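PDB 3O7B: ribosomal RNA small subunit methyltransferase Nep1 from Archaeoglobus fulgidus, which probably transfers a methyl group from S-adenosylmethionine to N1 of a specific pseudouridine in 16S ribosomal RNA during ribosome biogenesis. Local coordinates for residues Glu38-Ala49 / Ile64-Met75; Met26-Glu34 / Leu160-Leu171. One frame throughout, in Å; residues are numbered along the deposited sequence.

From the N terminus, residues 26-34 lead into and make up most of strand 28-35, the first strand along the chain of the central sheet, and the chain then leaves for interaction 1. There residues 38-49 meet residues 64-75, closing a short loop made largely of helix 48-57, before the chain continues toward helix 87-98. Interaction 2 closes a far longer loop, since strand 28-35 meets helix 160-163, the turn after it and strand 168-172 more than 120 residues later. Interaction 1 is therefore nested inside it. The two lie on opposite sides of the chain's centre, about 31 Å apart between centres: one within the excursion after the first strand, the other in the cofactor-binding core.

Interaction 1: Glu38-Ala49 / Ile64-Met75; sequences ELIPQKIRGHPA and ILLDDSKHHTAM
The carbonyl oxygen of Glu-38 receives the backbone N of Leu-66 at 2.8 Å in a nearly straight bond (172°), and Leu-65 CA makes a CH...O contact with the same oxygen. With the bond from Ile-40 N to Ile-64 O (2.9 Å), this forms a single antiparallel bridge in which Leu-39 and Leu-65 are a non-hydrogen-bonded pair. The bridge belongs to the excursion between strand 28-35 and helix 87-98. The extended side chain of Glu-38 lies alongside Leu-66, and its OE1 forms a salt bridge with Arg-84. Ile-40 has CG1 beside its backbone N (chi1 -67°), from where CD1 reaches Ile-64 CG2 at 3.7 Å and covers one face of the His-71 imidazole. Arg-45 grips Ile-40 O side-on through NE and NH2, the oxygen lying in the guanidinium plane. Leu-66 CD1 packs against Ile-40 CG1 and Ile-44 CD1. His-47 N-caps helix 48-57, its ND1 accepting from Ala-49 N at 3.0 Å. Water 2 joins Ala-49 O to Lys-70 O. The His-47 imidazole is held between Pro-48 CD and Ala-74, whose CA stands 3.5 Å from the ring centroid, almost on its normal.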
# COMPACT_ATOMS: atom_id res chain seq x y z
N GLU A 38 8.58 -15.59 3.42
CA GLU A 38 9.12 -16.85 3.94
C GLU A 38 9.21 -16.81 5.45
O GLU A 38 9.34 -15.72 6.04
CB GLU A 38 10.51 -17.14 3.34
CG GLU A 38 11.64 -16.28 3.88
CD GLU A 38 12.91 -16.42 3.08
OE1 GLU A 38 13.35 -17.59 2.91
OE2 GLU A 38 13.45 -15.40 2.62
N LEU A 39 9.19 -17.99 6.07
CA LEU A 39 9.48 -18.10 7.48
C LEU A 39 10.98 -17.98 7.74
O LEU A 39 11.79 -18.13 6.82
CB LEU A 39 8.93 -19.42 8.03
CG LEU A 39 7.41 -19.62 7.88
CD1 LEU A 39 7.00 -21.00 8.36
CD2 LEU A 39 6.65 -18.52 8.62
N ILE A 40 11.36 -17.67 8.97
CA ILE A 40 12.77 -17.49 9.30
C ILE A 40 13.54 -18.78 8.93
O ILE A 40 13.17 -19.86 9.39
CB ILE A 40 12.95 -17.11 10.79
CG1 ILE A 40 12.36 -15.71 11.05
CG2 ILE A 40 14.44 -17.11 11.16
CD1 ILE A 40 12.31 -15.30 12.52
N PRO A 41 14.58 -18.66 8.06
CA PRO A 41 15.38 -19.83 7.68
C PRO A 41 16.06 -20.49 8.87
O PRO A 41 16.48 -19.82 9.82
CB PRO A 41 16.42 -19.25 6.71
CG PRO A 41 15.81 -18.02 6.19
CD PRO A 41 15.03 -17.46 7.35
N GLN A 42 16.17 -21.81 8.78
CA GLN A 42 16.68 -22.68 9.84
C GLN A 42 17.97 -22.17 10.46
O GLN A 42 18.10 -22.09 11.68
CB GLN A 42 16.92 -24.09 9.27
CG GLN A 42 16.03 -24.47 8.06
CD GLN A 42 16.20 -23.55 6.84
OE1 GLN A 42 17.32 -23.12 6.50
NE2 GLN A 42 15.08 -23.22 6.19
N LYS A 43 18.92 -21.81 9.60
CA LYS A 43 20.30 -21.55 10.01
C LYS A 43 20.52 -20.25 10.79
O LYS A 43 21.60 -20.04 11.34
CB LYS A 43 21.23 -21.61 8.80
CG LYS A 43 21.04 -20.48 7.79
CD LYS A 43 22.05 -20.59 6.66
CE LYS A 43 22.25 -19.26 5.95
NZ LYS A 43 23.42 -19.32 5.02
N ILE A 44 19.50 -19.39 10.84
CA ILE A 44 19.62 -18.14 11.59
C ILE A 44 18.68 -18.07 12.81
O ILE A 44 18.61 -17.05 13.49
CB ILE A 44 19.45 -16.88 10.68
CG1 ILE A 44 18.01 -16.76 10.14
CG2 ILE A 44 20.49 -16.88 9.55
CD1 ILE A 44 17.67 -15.39 9.59
N ARG A 45 18.00 -19.18 13.08
CA ARG A 45 17.00 -19.23 14.16
C ARG A 45 17.56 -19.07 15.57
O ARG A 45 16.83 -18.74 16.51
CB ARG A 45 16.15 -20.50 14.06
CG ARG A 45 15.20 -20.47 12.88
CD ARG A 45 14.41 -21.75 12.71
NE ARG A 45 13.72 -21.77 11.41
CZ ARG A 45 13.27 -22.87 10.81
NH1 ARG A 45 13.40 -24.06 11.37
NH2 ARG A 45 12.68 -22.76 9.63
N GLY A 46 18.87 -19.29 15.71
CA GLY A 46 19.56 -19.15 16.99
C GLY A 46 20.19 -17.79 17.22
O GLY A 46 20.71 -17.52 18.30
N HIS A 47 20.16 -16.93 16.20
CA HIS A 47 20.68 -15.56 16.32
C HIS A 47 19.89 -14.76 17.36
O HIS A 47 18.66 -14.86 17.42
CB HIS A 47 20.66 -14.86 14.96
CG HIS A 47 21.39 -13.55 14.94
ND1 HIS A 47 20.86 -12.39 15.46
CD2 HIS A 47 22.60 -13.22 14.44
CE1 HIS A 47 21.71 -11.40 15.30
NE2 HIS A 47 22.78 -11.88 14.68
N PRO A 48 20.59 -13.98 18.21
CA PRO A 48 19.96 -13.14 19.24
C PRO A 48 18.82 -12.23 18.77
O PRO A 48 17.86 -12.05 19.51
CB PRO A 48 21.14 -12.30 19.77
CG PRO A 48 22.28 -12.55 18.84
CD PRO A 48 22.06 -13.91 18.29
N ALA A 49 18.93 -11.64 17.58
CA ALA A 49 17.86 -10.79 17.06
C ALA A 49 16.59 -11.60 16.80
O ALA A 49 15.48 -11.10 16.99
CB ALA A 49 18.30 -10.08 15.79
N ILE A 64 7.78 -17.76 12.54
CA ILE A 64 7.75 -16.30 12.35
C ILE A 64 8.16 -15.94 10.92
O ILE A 64 9.09 -16.53 10.35
CB ILE A 64 8.66 -15.61 13.37
CG1 ILE A 64 8.09 -15.80 14.79
CG2 ILE A 64 8.82 -14.10 13.06
CD1 ILE A 64 9.04 -15.41 15.91
N LEU A 65 7.43 -14.99 10.34
CA LEU A 65 7.73 -14.49 9.00
C LEU A 65 9.00 -13.63 9.04
O LEU A 65 9.16 -12.77 9.92
CB LEU A 65 6.55 -13.68 8.46
CG LEU A 65 6.40 -13.54 6.94
CD1 LEU A 65 5.96 -14.85 6.27
CD2 LEU A 65 5.37 -12.45 6.66
N LEU A 66 9.88 -13.86 8.08
CA LEU A 66 11.11 -13.08 7.97
C LEU A 66 10.82 -11.64 7.54
O LEU A 66 10.13 -11.42 6.54
CB LEU A 66 12.07 -13.78 7.00
CG LEU A 66 13.49 -13.21 6.90
CD1 LEU A 66 14.25 -13.43 8.22
CD2 LEU A 66 14.25 -13.78 5.70
N ASP A 67 11.35 -10.69 8.29
CA ASP A 67 11.03 -9.27 8.14
C ASP A 67 12.30 -8.52 8.48
O ASP A 67 12.72 -8.50 9.64
CB ASP A 67 9.90 -8.91 9.12
CG ASP A 67 9.50 -7.43 9.08
OD1 ASP A 67 10.28 -6.56 8.63
OD2 ASP A 67 8.38 -7.12 9.54
N ASP A 68 12.91 -7.91 7.47
CA ASP A 68 14.21 -7.28 7.71
C ASP A 68 14.18 -5.99 8.54
O ASP A 68 15.23 -5.49 8.93
CB ASP A 68 15.06 -7.17 6.43
CG ASP A 68 14.81 -5.91 5.64
OD1 ASP A 68 13.82 -5.17 5.86
OD2 ASP A 68 15.65 -5.66 4.74
N SER A 69 12.98 -5.49 8.88
CA SER A 69 12.88 -4.39 9.84
C SER A 69 13.00 -4.90 11.28
O SER A 69 13.16 -4.10 12.23
CB SER A 69 11.59 -3.58 9.65
OG SER A 69 11.66 -2.79 8.47
N LYS A 70 12.92 -6.22 11.45
CA LYS A 70 13.09 -6.86 12.75
C LYS A 70 14.33 -7.76 12.81
O LYS A 70 14.95 -7.91 13.87
CB LYS A 70 11.87 -7.71 13.09
CG LYS A 70 10.58 -6.93 13.25
CD LYS A 70 9.44 -7.85 13.59
CE LYS A 70 8.14 -7.07 13.70
NZ LYS A 70 7.03 -7.97 14.13
N HIS A 71 14.67 -8.35 11.67
CA HIS A 71 15.64 -9.47 11.68
C HIS A 71 16.93 -9.15 10.94
O HIS A 71 17.75 -10.06 10.71
CB HIS A 71 15.02 -10.72 11.05
CG HIS A 71 13.68 -11.10 11.61
ND1 HIS A 71 13.40 -11.17 12.96
CD2 HIS A 71 12.53 -11.44 10.98
CE1 HIS A 71 12.14 -11.54 13.14
NE2 HIS A 71 11.59 -11.71 11.94
N HIS A 72 17.13 -7.89 10.55
CA HIS A 72 18.27 -7.49 9.73
C HIS A 72 19.61 -8.07 10.21
O HIS A 72 20.37 -8.64 9.42
CB HIS A 72 18.38 -5.97 9.69
CG HIS A 72 19.58 -5.48 8.92
ND1 HIS A 72 20.74 -5.07 9.54
CD2 HIS A 72 19.80 -5.39 7.59
CE1 HIS A 72 21.62 -4.72 8.61
NE2 HIS A 72 21.07 -4.89 7.42
N THR A 73 19.91 -7.90 11.49
CA THR A 73 21.23 -8.30 12.00
C THR A 73 21.44 -9.82 11.95
O THR A 73 22.59 -10.28 11.90
CB THR A 73 21.50 -7.76 13.41
OG1 THR A 73 20.53 -8.27 14.32
CG2 THR A 73 21.44 -6.25 13.41
N ALA A 74 20.36 -10.59 11.97
CA ALA A 74 20.42 -12.05 11.83
C ALA A 74 20.56 -12.52 10.38
O ALA A 74 20.84 -13.70 10.14
CB ALA A 74 19.20 -12.68 12.48
N MET A 75 20.37 -11.63 9.42
CA MET A 75 20.27 -12.03 8.01
C MET A 75 21.56 -11.96 7.22
O MET A 75 21.57 -12.26 6.03
CB MET A 75 19.19 -11.21 7.30
CG MET A 75 17.78 -11.53 7.79
SD MET A 75 16.55 -10.32 7.24
CE MET A 75 16.51 -10.62 5.49
O HOH W 1 9.49 -12.83 4.22
O HOH W 2 14.42 -8.42 16.49

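Interaction 2: Met26-Glu34 / Leu160-Leu171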
# COMPACT_ATOMS: atom_id res chain seq x y z
N MET A 26 -10.75 -19.42 -19.75
CA MET A 26 -10.32 -19.83 -18.37
C MET A 26 -9.68 -18.67 -17.60
O MET A 26 -9.03 -18.85 -16.56
CB MET A 26 -9.43 -21.07 -18.40
CG MET A 26 -8.31 -21.04 -19.42
SD MET A 26 -6.80 -20.26 -18.81
CE MET A 26 -6.52 -21.10 -17.25
N GLY A 27 -9.90 -17.47 -18.14
CA GLY A 27 -9.69 -16.23 -17.43
C GLY A 27 -8.26 -15.75 -17.34
O GLY A 27 -7.30 -16.51 -17.55
N SER A 28 -8.13 -14.47 -17.01
CA SER A 28 -6.84 -13.86 -16.73
C SER A 28 -6.40 -14.09 -15.30
O SER A 28 -7.18 -14.52 -14.44
CB SER A 28 -6.85 -12.36 -17.06
OG SER A 28 -6.96 -12.19 -18.47
N ALA A 29 -5.13 -13.83 -15.05
CA ALA A 29 -4.55 -13.91 -13.72
C ALA A 29 -3.50 -12.85 -13.54
O ALA A 29 -2.83 -12.46 -14.49
CB ALA A 29 -3.91 -15.29 -13.49
N PHE A 30 -3.32 -12.43 -12.29
CA PHE A 30 -2.17 -11.65 -11.88
C PHE A 30 -1.30 -12.52 -11.02
O PHE A 30 -1.82 -13.22 -10.13
CB PHE A 30 -2.61 -10.44 -11.06
CG PHE A 30 -3.13 -9.30 -11.88
CD1 PHE A 30 -2.36 -8.14 -12.06
CD2 PHE A 30 -4.41 -9.36 -12.44
CE1 PHE A 30 -2.86 -7.07 -12.79
CE2 PHE A 30 -4.91 -8.27 -13.20
CZ PHE A 30 -4.12 -7.14 -13.36
N VAL A 31 0.00 -12.54 -11.30
CA VAL A 31 0.95 -13.34 -10.57
C VAL A 31 2.06 -12.46 -10.04
O VAL A 31 2.80 -11.84 -10.83
CB VAL A 31 1.59 -14.47 -11.46
CG1 VAL A 31 2.47 -15.36 -10.64
CG2 VAL A 31 0.49 -15.25 -12.18
N PHE A 32 2.21 -12.40 -8.72
CA PHE A 32 3.35 -11.72 -8.13
C PHE A 32 4.49 -12.69 -8.02
O PHE A 32 4.33 -13.79 -7.46
CB PHE A 32 2.96 -11.09 -6.78
CG PHE A 32 1.94 -10.00 -6.94
CD1 PHE A 32 2.30 -8.78 -7.51
CD2 PHE A 32 0.60 -10.20 -6.57
CE1 PHE A 32 1.35 -7.78 -7.73
CE2 PHE A 32 -0.35 -9.19 -6.77
CZ PHE A 32 0.04 -7.98 -7.35
N LEU A 33 5.62 -12.31 -8.59
CA LEU A 33 6.78 -13.20 -8.73
C LEU A 33 7.84 -12.97 -7.69
O LEU A 33 8.17 -11.82 -7.34
CB LEU A 33 7.41 -13.03 -10.11
CG LEU A 33 6.57 -13.43 -11.30
CD1 LEU A 33 7.38 -13.15 -12.56
CD2 LEU A 33 6.16 -14.92 -11.25
N GLU A 34 8.42 -14.07 -7.20
CA GLU A 34 9.52 -14.02 -6.24
C GLU A 34 9.16 -13.13 -5.05
O GLU A 34 9.98 -12.34 -4.56
CB GLU A 34 10.82 -13.57 -6.92
CG GLU A 34 11.35 -14.61 -7.92
CD GLU A 34 12.63 -14.19 -8.57
OE1 GLU A 34 13.33 -13.32 -8.02
OE2 GLU A 34 12.94 -14.77 -9.64
N LEU A 160 5.20 -22.66 -10.82
CA LEU A 160 4.92 -21.48 -11.60
C LEU A 160 4.50 -21.82 -13.03
O LEU A 160 3.58 -21.22 -13.57
CB LEU A 160 6.13 -20.55 -11.57
CG LEU A 160 6.01 -19.26 -12.36
CD1 LEU A 160 4.77 -18.43 -11.92
CD2 LEU A 160 7.26 -18.48 -12.16
N ARG A 161 5.14 -22.83 -13.63
CA ARG A 161 4.82 -23.20 -15.01
C ARG A 161 3.35 -23.62 -15.16
O ARG A 161 2.73 -23.44 -16.21
CB ARG A 161 5.74 -24.34 -15.49
CG ARG A 161 5.57 -25.66 -14.72
CD ARG A 161 6.41 -26.80 -15.32
NE ARG A 161 7.83 -26.54 -15.19
CZ ARG A 161 8.78 -27.39 -15.57
NH1 ARG A 161 8.45 -28.57 -16.08
NH2 ARG A 161 10.06 -27.07 -15.43
N ASP A 162 2.76 -24.15 -14.09
CA ASP A 162 1.42 -24.66 -14.18
C ASP A 162 0.35 -23.58 -14.07
O ASP A 162 -0.70 -23.70 -14.68
CB ASP A 162 1.26 -25.75 -13.10
CG ASP A 162 2.36 -26.80 -13.21
OD1 ASP A 162 2.46 -27.43 -14.29
OD2 ASP A 162 3.15 -26.98 -12.26
N ILE A 163 0.63 -22.51 -13.34
CA ILE A 163 -0.41 -21.48 -13.20
C ILE A 163 -0.49 -20.52 -14.39
O ILE A 163 -1.48 -19.81 -14.57
CB ILE A 163 -0.31 -20.73 -11.85
CG1 ILE A 163 1.05 -20.05 -11.71
CG2 ILE A 163 -0.60 -21.70 -10.69
CD1 ILE A 163 1.10 -19.03 -10.56
N VAL A 164 0.55 -20.53 -15.23
CA VAL A 164 0.54 -19.74 -16.45
C VAL A 164 0.12 -20.53 -17.70
O VAL A 164 0.06 -19.98 -18.80
CB VAL A 164 1.90 -19.03 -16.69
CG1 VAL A 164 2.22 -18.09 -15.55
CG2 VAL A 164 3.04 -20.04 -16.90
N ARG A 165 -0.19 -21.83 -17.52
CA ARG A 165 -0.79 -22.63 -18.60
C ARG A 165 -2.05 -21.98 -19.14
O ARG A 165 -2.92 -21.57 -18.36
CB ARG A 165 -1.22 -24.01 -18.08
CG ARG A 165 -0.19 -25.09 -18.13
CD ARG A 165 -0.76 -26.42 -17.58
NE ARG A 165 -1.53 -27.18 -18.56
CZ ARG A 165 -2.76 -27.66 -18.39
NH1 ARG A 165 -3.43 -27.47 -17.26
NH2 ARG A 165 -3.34 -28.34 -19.38
N GLY A 166 -2.17 -21.90 -20.46
CA GLY A 166 -3.39 -21.42 -21.11
C GLY A 166 -3.61 -19.92 -21.08
O GLY A 166 -4.67 -19.43 -21.48
N ARG A 167 -2.59 -19.18 -20.63
CA ARG A 167 -2.68 -17.74 -20.56
C ARG A 167 -1.46 -17.14 -21.25
O ARG A 167 -0.38 -17.72 -21.16
CB ARG A 167 -2.71 -17.30 -19.09
CG ARG A 167 -3.98 -17.69 -18.36
CD ARG A 167 -3.78 -17.63 -16.85
NE ARG A 167 -5.06 -17.83 -16.17
CZ ARG A 167 -5.23 -18.44 -15.00
NH1 ARG A 167 -4.21 -18.94 -14.33
NH2 ARG A 167 -6.45 -18.55 -14.51
N ASP A 168 -1.63 -15.99 -21.89
CA ASP A 168 -0.52 -15.22 -22.50
C ASP A 168 0.27 -14.52 -21.39
O ASP A 168 -0.25 -13.59 -20.75
CB ASP A 168 -1.08 -14.14 -23.43
CG ASP A 168 -1.65 -14.70 -24.72
OD1 ASP A 168 -1.14 -15.72 -25.21
OD2 ASP A 168 -2.61 -14.08 -25.25
N VAL A 169 1.51 -14.94 -21.15
CA VAL A 169 2.32 -14.37 -20.09
C VAL A 169 2.88 -13.02 -20.48
O VAL A 169 3.56 -12.89 -21.52
CB VAL A 169 3.47 -15.30 -19.64
CG1 VAL A 169 4.35 -14.61 -18.60
CG2 VAL A 169 2.92 -16.60 -19.10
N LEU A 170 2.60 -12.01 -19.66
CA LEU A 170 3.15 -10.67 -19.84
C LEU A 170 4.04 -10.39 -18.65
O LEU A 170 3.55 -10.28 -17.52
CB LEU A 170 2.01 -9.65 -19.93
CG LEU A 170 0.90 -9.92 -20.94
CD1 LEU A 170 -0.20 -8.87 -20.80
CD2 LEU A 170 1.46 -9.92 -22.38
N LEU A 171 5.35 -10.35 -18.86
CA LEU A 171 6.31 -10.13 -17.80
C LEU A 171 6.71 -8.66 -17.82
O LEU A 171 7.27 -8.16 -18.80
CB LEU A 171 7.57 -11.00 -17.96
CG LEU A 171 8.64 -10.81 -16.90
CD1 LEU A 171 8.12 -11.22 -15.51
CD2 LEU A 171 9.91 -11.59 -17.25
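Arg-167, with CG beside its backbone N (chi1 -68°) and the chain extended as far as NE, reaches Met-26, whose side chain is bent at chi2 and chi3 and folds its methyl back over the guanidinium. Met-26 CE lies on one face of that group, 3.7 Å from Arg-167 CZ, and Ala-29 CB covers the opposite face. Gly-27 O and Ile-163 O meet the same group at its edge, in its plane. Arg-167 NE donates to Gly-27 O at 2.9 Å in a nearly straight bond (171°), although the nitrogen stands above the carbonyl plane. In this SPOUT methyltransferase the strands 28-35 and 168-172 run parallel with strand 189-194 between them, and helix 160-163 packs across one face of the sheet. Arg-167 NH1 gives a bond to Ile-163 O at 2.9 Å, NH2 a weak one to Met-26 O, and NH2 also forms a salt bridge with Glu-106. Bonds on three nitrogens fix the orientation of the buried guanidinium. Replacing Arg-167 by an alanine is likely to leave Gly-27 O and Ile-163 O without these donors, deprive Glu-106 of this countercharge, and open a gap between Met-26 and Ala-29. Farther along the strand, Val-31 CG1 meets Ile-163 CD1 (3.9 Å) and Leu-160 CD1. Leu-33 CD2 touches both methyls of Leu-160, the two side chains crossing at about a right angle. The other methyl of Leu-33, CD1, meets Leu-171 CD1 at 3.6 Å, and the side chain of Leu-171 comes within about 5 Å of the bound S-adenosylhomocysteine.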